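Local coordinates for ABC transporter substrate-binding protein (Bradyrhizobium japonicum, PDB 4I1D) that probably serves as the periplasmic solute-binding component of an ABC transporter, perhaps for polyamines, and here holds D-malate in its pocket, at residues Phe104-Leu109 and Ala296-Met301; Ala188-Leu193 and Asp200-Trp205. All blocks are in the same frame, centred on the assembly; numbering follows the deposited sequence.

Contact 1 of 2, residues Phe104-Leu109 and Ala296-Met301; sequences FYSSVL and AKQALM. With SO4 (sulfate ion), chain K.
Ser106 and Gln298 lie where the backbones of 104-109 and 296-301 come nearest, with their CA atoms 8.7 Å apart. At that spacing the two backbones do not pair, and side chains bridge them. Both side chains leave the backbone toward the other segment. One hydrogen bond carries the contact: Ser106 OG donates to Gln298 OE1 over 2.7 Å. The hydroxyl lies in the carbonyl plane of the amide and meets a lone pair of OE1, at a C=O...O angle of 131°. Ser106 CB follows behind it, 3.3 Å from Gln298 OE1. Beyond CG the glutamine chain runs extended (chi2 177°), which carries its amide across the gap to the serine. The other end of the amide is held too. Gln298 NE2 donates to Asn294 O, and more weakly to Pro289 O, which is consistent with the modelled orientation of the amide. Were this glutamine an alanine, the buried Ser106 hydroxyl would probably lose its acceptor and Asn294 O its side-chain donor. At the solvent side Lys297 NZ makes a weak hydrogen bond of 3.0 Å to O3 of a sulfate, probably a crystallisation ion. The strand 100-112 bonds through its backbone to strands 201-205 and 219-235, and Ser106 N is bound by Asn206 OD1. Strand 299-300 runs parallel to 219-235 in the same sheet. The contact is thus a buried polar tie between a long sheet strand and the C-terminal part of the chain, within the two-lobed periplasmic binding protein fold.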
ATOM      1  N   PHE A 104       4.950 -44.458  -5.516  1.00 50.75           N
ATOM      2  CA  PHE A 104       4.587 -44.139  -4.142  1.00 50.51           C
ATOM      3  C   PHE A 104       5.778 -43.587  -3.374  1.00 55.11           C
ATOM      4  O   PHE A 104       6.895 -44.097  -3.507  1.00 55.21           O
ATOM      5  CB  PHE A 104       4.064 -45.373  -3.429  1.00 53.26           C
ATOM      6  CG  PHE A 104       2.714 -45.805  -3.887  1.00 54.97           C
ATOM      7  CD1 PHE A 104       2.583 -46.686  -4.945  1.00 47.93           C
ATOM      8  CD2 PHE A 104       1.569 -45.339  -3.250  1.00 49.49           C
ATOM      9  CE1 PHE A 104       1.331 -47.099  -5.366  1.00 50.64           C
ATOM     10  CE2 PHE A 104       0.316 -45.738  -3.669  1.00 54.55           C
ATOM     11  CZ  PHE A 104       0.194 -46.619  -4.735  1.00 50.45           C
ATOM     12  N   TYR A 105       5.529 -42.537  -2.586  1.00 44.64           N
ATOM     13  CA  TYR A 105       6.522 -41.975  -1.673  1.00 42.08           C
ATOM     14  C   TYR A 105       5.896 -41.745  -0.313  1.00 47.43           C
ATOM     15  O   TYR A 105       4.673 -41.732  -0.189  1.00 45.53           O
ATOM     16  CB  TYR A 105       7.067 -40.654  -2.207  1.00 40.96           C
ATOM     17  CG  TYR A 105       6.039 -39.555  -2.408  1.00 47.28           C
ATOM     18  CD1 TYR A 105       5.931 -38.495  -1.516  1.00 48.14           C
ATOM     19  CD2 TYR A 105       5.196 -39.565  -3.503  1.00 42.93           C
ATOM     20  CE1 TYR A 105       5.004 -37.469  -1.719  1.00 45.95           C
ATOM     21  CE2 TYR A 105       4.265 -38.556  -3.708  1.00 44.06           C
ATOM     22  CZ  TYR A 105       4.176 -37.511  -2.820  1.00 43.51           C
ATOM     23  OH  TYR A 105       3.250 -36.517  -3.050  1.00 45.45           O
ATOM     24  N   SER A 106       6.732 -41.540   0.701  1.00 51.81           N
ATOM     25  CA  SER A 106       6.232 -41.317   2.053  1.00 51.98           C
ATOM     26  C   SER A 106       6.771 -40.037   2.672  1.00 47.82           C
ATOM     27  O   SER A 106       7.913 -39.646   2.420  1.00 41.08           O
ATOM     28  CB  SER A 106       6.584 -42.498   2.955  1.00 51.60           C
ATOM     29  OG  SER A 106       6.055 -43.705   2.440  1.00 55.13           O
ATOM     30  N   SER A 107       5.931 -39.391   3.478  1.00 40.79           N
ATOM     31  CA  SER A 107       6.400 -38.385   4.417  1.00 40.76           C
ATOM     32  C   SER A 107       6.678 -39.137   5.705  1.00 45.60           C
ATOM     33  O   SER A 107       5.802 -39.809   6.217  1.00 50.37           O
ATOM     34  CB  SER A 107       5.338 -37.312   4.652  1.00 43.40           C
ATOM     35  OG  SER A 107       5.132 -36.544   3.474  1.00 50.87           O
ATOM     36  N   VAL A 108       7.900 -39.043   6.215  1.00 45.34           N
ATOM     37  CA  VAL A 108       8.299 -39.848   7.367  1.00 36.40           C
ATOM     38  C   VAL A 108       8.932 -39.025   8.490  1.00 46.43           C
ATOM     39  O   VAL A 108       9.413 -37.907   8.278  1.00 50.17           O
ATOM     40  CB  VAL A 108       9.278 -40.992   6.961  1.00 49.16           C
ATOM     41  CG1 VAL A 108       8.575 -42.025   6.084  1.00 45.15           C
ATOM     42  CG2 VAL A 108      10.506 -40.427   6.249  1.00 40.95           C
ATOM     43  N   LEU A 109       8.905 -39.588   9.692  1.00 43.25           N
ATOM     44  CA  LEU A 109       9.687 -39.082  10.802  1.00 42.81           C
ATOM     45  C   LEU A 109      11.165 -39.418  10.553  1.00 47.10           C
ATOM     46  O   LEU A 109      11.570 -40.585  10.604  1.00 49.57           O
ATOM     47  CB  LEU A 109       9.198 -39.720  12.110  1.00 47.25           C
ATOM     48  CG  LEU A 109       9.921 -39.366  13.417  1.00 56.56           C
ATOM     49  CD1 LEU A 109      10.089 -37.873  13.545  1.00 56.43           C
ATOM     50  CD2 LEU A 109       9.197 -39.933  14.656  1.00 63.35           C
ATOM     51  N   ALA A 296       1.762 -51.245   5.778  1.00 59.86           N
ATOM     52  CA  ALA A 296       0.911 -51.595   6.907  1.00 61.49           C
ATOM     53  C   ALA A 296       1.161 -50.705   8.122  1.00 60.38           C
ATOM     54  O   ALA A 296       0.282 -50.549   8.957  1.00 66.34           O
ATOM     55  CB  ALA A 296       1.078 -53.082   7.277  1.00 62.08           C
ATOM     56  N   LYS A 297       2.355 -50.125   8.226  1.00 59.58           N
ATOM     57  CA  LYS A 297       2.682 -49.238   9.352  1.00 56.72           C
ATOM     58  C   LYS A 297       2.223 -47.803   9.095  1.00 53.51           C
ATOM     59  O   LYS A 297       2.380 -46.946   9.953  1.00 52.72           O
ATOM     60  CB  LYS A 297       4.198 -49.178   9.582  1.00 57.67           C
ATOM     61  CG  LYS A 297       4.882 -50.484   9.950  1.00 66.45           C
ATOM     62  CD  LYS A 297       6.394 -50.319   9.818  1.00 66.60           C
ATOM     63  CE  LYS A 297       7.143 -51.597  10.146  1.00 72.64           C
ATOM     64  NZ  LYS A 297       8.014 -51.409  11.339  1.00 83.30           N
ATOM     65  N   GLN A 298       1.700 -47.524   7.907  1.00 50.61           N
ATOM     66  CA  GLN A 298       1.514 -46.136   7.483  1.00 48.42           C
ATOM     67  C   GLN A 298       0.069 -45.700   7.305  1.00 49.84           C
ATOM     68  O   GLN A 298      -0.831 -46.523   7.154  1.00 53.70           O
ATOM     69  CB  GLN A 298       2.239 -45.886   6.165  1.00 44.03           C
ATOM     70  CG  GLN A 298       3.747 -45.856   6.280  1.00 53.18           C
ATOM     71  CD  GLN A 298       4.411 -45.688   4.924  1.00 56.06           C
ATOM     72  OE1 GLN A 298       4.475 -44.582   4.379  1.00 47.53           O
ATOM     73  NE2 GLN A 298       4.899 -46.794   4.369  1.00 52.33           N
ATOM     74  N   ALA A 299      -0.137 -44.388   7.312  1.00 46.32           N
ATOM     75  CA  ALA A 299      -1.411 -43.821   6.913  1.00 51.18           C
ATOM     76  C   ALA A 299      -1.434 -43.691   5.391  1.00 54.26           C
ATOM     77  O   ALA A 299      -0.546 -43.082   4.784  1.00 50.51           O
ATOM     78  CB  ALA A 299      -1.613 -42.472   7.561  1.00 53.86           C
ATOM     79  N   LEU A 300      -2.442 -44.283   4.771  1.00 41.90           N
ATOM     80  CA  LEU A 300      -2.601 -44.148   3.346  1.00 49.85           C
ATOM     81  C   LEU A 300      -3.374 -42.865   3.066  1.00 50.95           C
ATOM     82  O   LEU A 300      -4.561 -42.762   3.386  1.00 58.45           O
ATOM     83  CB  LEU A 300      -3.349 -45.364   2.795  1.00 54.02           C
ATOM     84  CG  LEU A 300      -3.490 -45.405   1.276  1.00 60.11           C
ATOM     85  CD1 LEU A 300      -2.112 -45.401   0.578  1.00 55.52           C
ATOM     86  CD2 LEU A 300      -4.303 -46.627   0.883  1.00 67.08           C
HETATM   87  N   MSE A 301      -2.707 -41.880   2.485  1.00 53.38           N
HETATM   88  CA  MSE A 301      -3.372 -40.610   2.200  1.00 54.88           C
HETATM   89  C   MSE A 301      -4.629 -40.794   1.351  1.00 51.89           C
HETATM   90  O   MSE A 301      -4.603 -41.483   0.328  1.00 53.62           O
HETATM   91  CB  MSE A 301      -2.430 -39.626   1.510  1.00 49.59           C
HETATM   92  CG  MSE A 301      -3.149 -38.352   1.052  1.00 56.46           C
HETATM   93 SE   MSE A 301      -1.937 -36.841   0.818  0.68 53.01          SE
HETATM   94  CE  MSE A 301      -1.209 -36.832   2.627  1.00 46.04           C
TER
HETATM   95  S   SO4 K 407      10.846 -49.284  12.637  1.00123.04           S
HETATM   96  O1  SO4 K 407      11.601 -50.513  12.861  1.00126.34           O
HETATM   97  O2  SO4 K 407      10.852 -48.953  11.208  1.00121.93           O
HETATM   98  O3  SO4 K 407       9.471 -49.465  13.115  1.00113.48           O
HETATM   99  O4  SO4 K 407      11.503 -48.211  13.379  1.00122.19           O

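Contact 2 of 2, residues Ala188-Leu193 and Asp200-Trp205; sequences AQSAQL and DMEMAW. With MLT (D-malate), chain U.
Ser190 and Glu202 form the polar centre of this contact between helix 187-196 and strand 201-205. The short axes approach to 8.7 Å, and their directions make an angle of 130°. Among the polar contacts, Glu202 OE2 lies 2.7 Å from the backbone oxygen Ser190 O. Glu202 CG sits between its own backbone N and carbonyl carbon (chi1 76°), and the chain then runs extended (chi2 179°), lifting the acid from the strand to the helix. A water joins the two elements nearer the pocket. It donates to Ser190 OG at 2.7 Å and accepts from Trp205 N at 2.9 Å. The serine hydroxyl is also hydrogen-bonded to Gly187 O, one turn back in its helix.

Van der Waals contacts lie beside the carboxyl. Leu193 CD1 is 4.0 Å from Glu202 OE1, and the two side chains cross at about a right angle. Ser190 CB is 3.8 Å from Glu202 OE1. Separately, the Ala204 methyl, CB, lies 4.2 Å from Ser190 OG.

The ligand contacts belong to Trp205, which is at the N-cap position before helix 206-214. Its CZ3 lies 3.7 Å from C3 of D-malate, while malate O2 lies in the ring plane at the edge. Trp184 and Tyr105 each meet the Trp205 ring edge to face. Arg208 NH2 is hydrogen-bonded to the malate.

Helix 187-196 links strands 182-184 and 201-205, both parallel to 137-140 between them, a beta-alpha-beta crossover of the periplasmic binding protein fold. A buried carboxyl this close to a carbonyl oxygen is probably neutral, with a raised pKa.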
ATOM      1  N   ALA A 188      14.963 -29.901  -0.693  1.00 47.19           N
ATOM      2  CA  ALA A 188      16.397 -29.697  -0.526  1.00 47.50           C
ATOM      3  C   ALA A 188      16.680 -29.044   0.821  1.00 47.21           C
ATOM      4  O   ALA A 188      17.635 -29.402   1.508  1.00 48.55           O
ATOM      5  CB  ALA A 188      16.942 -28.847  -1.654  1.00 46.22           C
ATOM      6  N   GLN A 189      15.834 -28.096   1.206  1.00 47.41           N
ATOM      7  CA  GLN A 189      15.998 -27.437   2.494  1.00 46.62           C
ATOM      8  C   GLN A 189      15.878 -28.467   3.623  1.00 46.02           C
ATOM      9  O   GLN A 189      16.650 -28.442   4.579  1.00 42.51           O
ATOM     10  CB  GLN A 189      14.985 -26.299   2.661  1.00 44.69           C
ATOM     11  CG  GLN A 189      14.846 -25.776   4.095  1.00 50.00           C
ATOM     12  CD  GLN A 189      13.838 -24.638   4.212  1.00 48.73           C
ATOM     13  OE1 GLN A 189      12.895 -24.546   3.426  1.00 54.22           O
ATOM     14  NE2 GLN A 189      14.043 -23.759   5.191  1.00 45.67           N
ATOM     15  N   SER A 190      14.937 -29.395   3.489  1.00 46.89           N
ATOM     16  CA  SER A 190      14.703 -30.370   4.544  1.00 49.54           C
ATOM     17  C   SER A 190      15.914 -31.281   4.676  1.00 48.58           C
ATOM     18  O   SER A 190      16.274 -31.688   5.780  1.00 47.50           O
ATOM     19  CB  SER A 190      13.432 -31.188   4.284  1.00 44.74           C
ATOM     20  OG  SER A 190      13.631 -32.153   3.268  1.00 44.91           O
ATOM     21  N   ALA A 191      16.538 -31.597   3.544  1.00 48.25           N
ATOM     22  CA  ALA A 191      17.745 -32.410   3.551  1.00 45.61           C
ATOM     23  C   ALA A 191      18.898 -31.667   4.225  1.00 48.45           C
ATOM     24  O   ALA A 191      19.602 -32.230   5.062  1.00 50.93           O
ATOM     25  CB  ALA A 191      18.124 -32.797   2.151  1.00 40.52           C
ATOM     26  N   GLN A 192      19.090 -30.406   3.852  1.00 45.99           N
ATOM     27  CA  GLN A 192      20.157 -29.598   4.431  1.00 44.96           C
ATOM     28  C   GLN A 192      20.011 -29.517   5.963  1.00 49.76           C
ATOM     29  O   GLN A 192      21.003 -29.597   6.697  1.00 45.91           O
ATOM     30  CB  GLN A 192      20.150 -28.198   3.819  1.00 39.79           C
ATOM     31  CG  GLN A 192      21.265 -27.291   4.322  1.00 42.40           C
ATOM     32  CD  GLN A 192      22.658 -27.828   3.999  1.00 53.56           C
ATOM     33  OE1 GLN A 192      22.892 -28.381   2.921  1.00 59.00           O
ATOM     34  NE2 GLN A 192      23.590 -27.658   4.934  1.00 49.88           N
ATOM     35  N   LEU A 193      18.771 -29.364   6.434  1.00 44.18           N
ATOM     36  CA  LEU A 193      18.500 -29.260   7.868  1.00 46.27           C
ATOM     37  C   LEU A 193      19.013 -30.487   8.621  1.00 49.65           C
ATOM     38  O   LEU A 193      19.613 -30.365   9.697  1.00 50.27           O
ATOM     39  CB  LEU A 193      16.999 -29.066   8.129  1.00 40.56           C
ATOM     40  CG  LEU A 193      16.436 -27.705   7.684  1.00 49.72           C
ATOM     41  CD1 LEU A 193      14.929 -27.643   7.882  1.00 41.98           C
ATOM     42  CD2 LEU A 193      17.121 -26.533   8.401  1.00 42.06           C
ATOM     43  N   ASP A 200      17.220 -32.028  14.839  1.00 43.53           N
ATOM     44  CA  ASP A 200      17.513 -33.377  15.290  1.00 49.41           C
ATOM     45  C   ASP A 200      16.457 -34.351  14.792  1.00 48.84           C
ATOM     46  O   ASP A 200      16.684 -35.561  14.737  1.00 44.95           O
ATOM     47  CB  ASP A 200      17.600 -33.413  16.823  1.00 54.34           C
ATOM     48  CG  ASP A 200      18.667 -32.466  17.361  1.00 64.39           C
ATOM     49  OD1 ASP A 200      19.864 -32.706  17.087  1.00 65.04           O
ATOM     50  OD2 ASP A 200      18.312 -31.477  18.042  1.00 63.95           O
HETATM   51  N   MSE A 201      15.300 -33.811  14.430  1.00 46.28           N
HETATM   52  CA  MSE A 201      14.218 -34.622  13.910  1.00 46.83           C
HETATM   53  C   MSE A 201      13.258 -33.760  13.095  1.00 49.53           C
HETATM   54  O   MSE A 201      13.112 -32.554  13.340  1.00 44.35           O
HETATM   55  CB  MSE A 201      13.480 -35.321  15.057  1.00 44.74           C
HETATM   56  CG  MSE A 201      12.368 -34.507  15.678  1.00 47.46           C
HETATM   57 SE   MSE A 201      11.724 -35.328  17.345  0.60 57.35          SE
HETATM   58  CE  MSE A 201      13.325 -35.012  18.422  1.00 41.56           C
ATOM     59  N   GLU A 202      12.607 -34.379  12.118  1.00 45.28           N
ATOM     60  CA  GLU A 202      11.690 -33.644  11.262  1.00 47.98           C
ATOM     61  C   GLU A 202      10.825 -34.606  10.471  1.00 50.64           C
ATOM     62  O   GLU A 202      11.126 -35.802  10.375  1.00 50.08           O
ATOM     63  CB  GLU A 202      12.467 -32.745  10.292  1.00 47.03           C
ATOM     64  CG  GLU A 202      13.099 -33.503   9.123  1.00 52.70           C
ATOM     65  CD  GLU A 202      13.847 -32.601   8.146  1.00 56.56           C
ATOM     66  OE1 GLU A 202      13.593 -31.372   8.123  1.00 50.04           O
ATOM     67  OE2 GLU A 202      14.702 -33.130   7.400  1.00 59.09           O
HETATM   68  N   MSE A 203       9.738 -34.080   9.917  1.00 40.52           N
HETATM   69  CA  MSE A 203       9.048 -34.787   8.861  1.00 46.68           C
HETATM   70  C   MSE A 203       9.792 -34.459   7.588  1.00 43.59           C
HETATM   71  O   MSE A 203      10.262 -33.338   7.415  1.00 53.17           O
HETATM   72  CB  MSE A 203       7.599 -34.348   8.711  1.00 45.04           C
HETATM   73  CG  MSE A 203       6.941 -35.035   7.524  1.00 51.18           C
HETATM   74 SE   MSE A 203       5.095 -34.503   7.193  0.64 54.63          SE
HETATM   75  CE  MSE A 203       4.381 -34.880   8.942  1.00 35.82           C
ATOM     76  N   ALA A 204       9.898 -35.440   6.703  1.00 41.00           N
ATOM     77  CA  ALA A 204      10.590 -35.269   5.434  1.00 39.57           C
ATOM     78  C   ALA A 204      10.176 -36.389   4.482  1.00 44.96           C
ATOM     79  O   ALA A 204       9.743 -37.461   4.911  1.00 50.61           O
ATOM     80  CB  ALA A 204      12.124 -35.297   5.661  1.00 39.72           C
ATOM     81  N   TRP A 205      10.312 -36.137   3.188  1.00 44.92           N
ATOM     82  CA  TRP A 205      10.068 -37.160   2.193  1.00 38.44           C
ATOM     83  C   TRP A 205      11.165 -38.220   2.267  1.00 43.74           C
ATOM     84  O   TRP A 205      12.355 -37.897   2.345  1.00 49.27           O
ATOM     85  CB  TRP A 205       9.965 -36.514   0.806  1.00 40.67           C
ATOM     86  CG  TRP A 205       8.730 -35.608   0.679  1.00 45.31           C
ATOM     87  CD1 TRP A 205       7.441 -35.942   0.992  1.00 42.92           C
ATOM     88  CD2 TRP A 205       8.684 -34.256   0.199  1.00 45.86           C
ATOM     89  NE1 TRP A 205       6.599 -34.884   0.742  1.00 42.36           N
ATOM     90  CE2 TRP A 205       7.333 -33.837   0.255  1.00 47.23           C
ATOM     91  CE3 TRP A 205       9.648 -33.362  -0.284  1.00 41.56           C
ATOM     92  CZ2 TRP A 205       6.925 -32.563  -0.138  1.00 44.17           C
ATOM     93  CZ3 TRP A 205       9.242 -32.094  -0.678  1.00 42.10           C
ATOM     94  CH2 TRP A 205       7.893 -31.706  -0.600  1.00 47.68           C
TER
HETATM   95  C1  MLT U 417      10.049 -28.857  -3.471  1.00 88.64           C
HETATM   96  O1  MLT U 417       9.995 -28.204  -4.535  1.00 94.54           O
HETATM   97  O2  MLT U 417       9.154 -28.683  -2.612  1.00 89.46           O
HETATM   98  C2  MLT U 417      11.155 -29.851  -3.236  1.00 76.95           C
HETATM   99  O3  MLT U 417      12.404 -29.452  -3.780  1.00 68.40           O
HETATM  100  C3  MLT U 417      10.759 -31.164  -3.877  1.00 85.01           C
HETATM  101  C4  MLT U 417      11.970 -32.055  -3.844  1.00 95.43           C
HETATM  102  O4  MLT U 417      12.782 -32.032  -4.793  1.00101.03           O
HETATM  103  O5  MLT U 417      12.185 -32.817  -2.871  1.00 92.84           O
HETATM  104  O   HOH W   1      11.448 -33.530   2.412  1.00 40.96           O

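Both contacts are buried, and both reach the same mixed sheet. Contact 1 uses strand 100-112 and contact 2 its antiparallel neighbour 201-205. They meet directly where Val108 N lies 2.8 Å from Ala204 O, a probable hydrogen bond, and where Ser107 packs on Met203 and Trp205. Along the chain contact 2 is nested inside the loop closed by contact 1. Their chemistry differs with place. Contact 1 is a single side-chain bond between distant parts of the chain, and the Ser106 side chain is about 13 Å from the malate. Contact 2 joins near neighbours in sequence through an acid, a water and nonpolar atoms, and its Trp205 reaches the ligand.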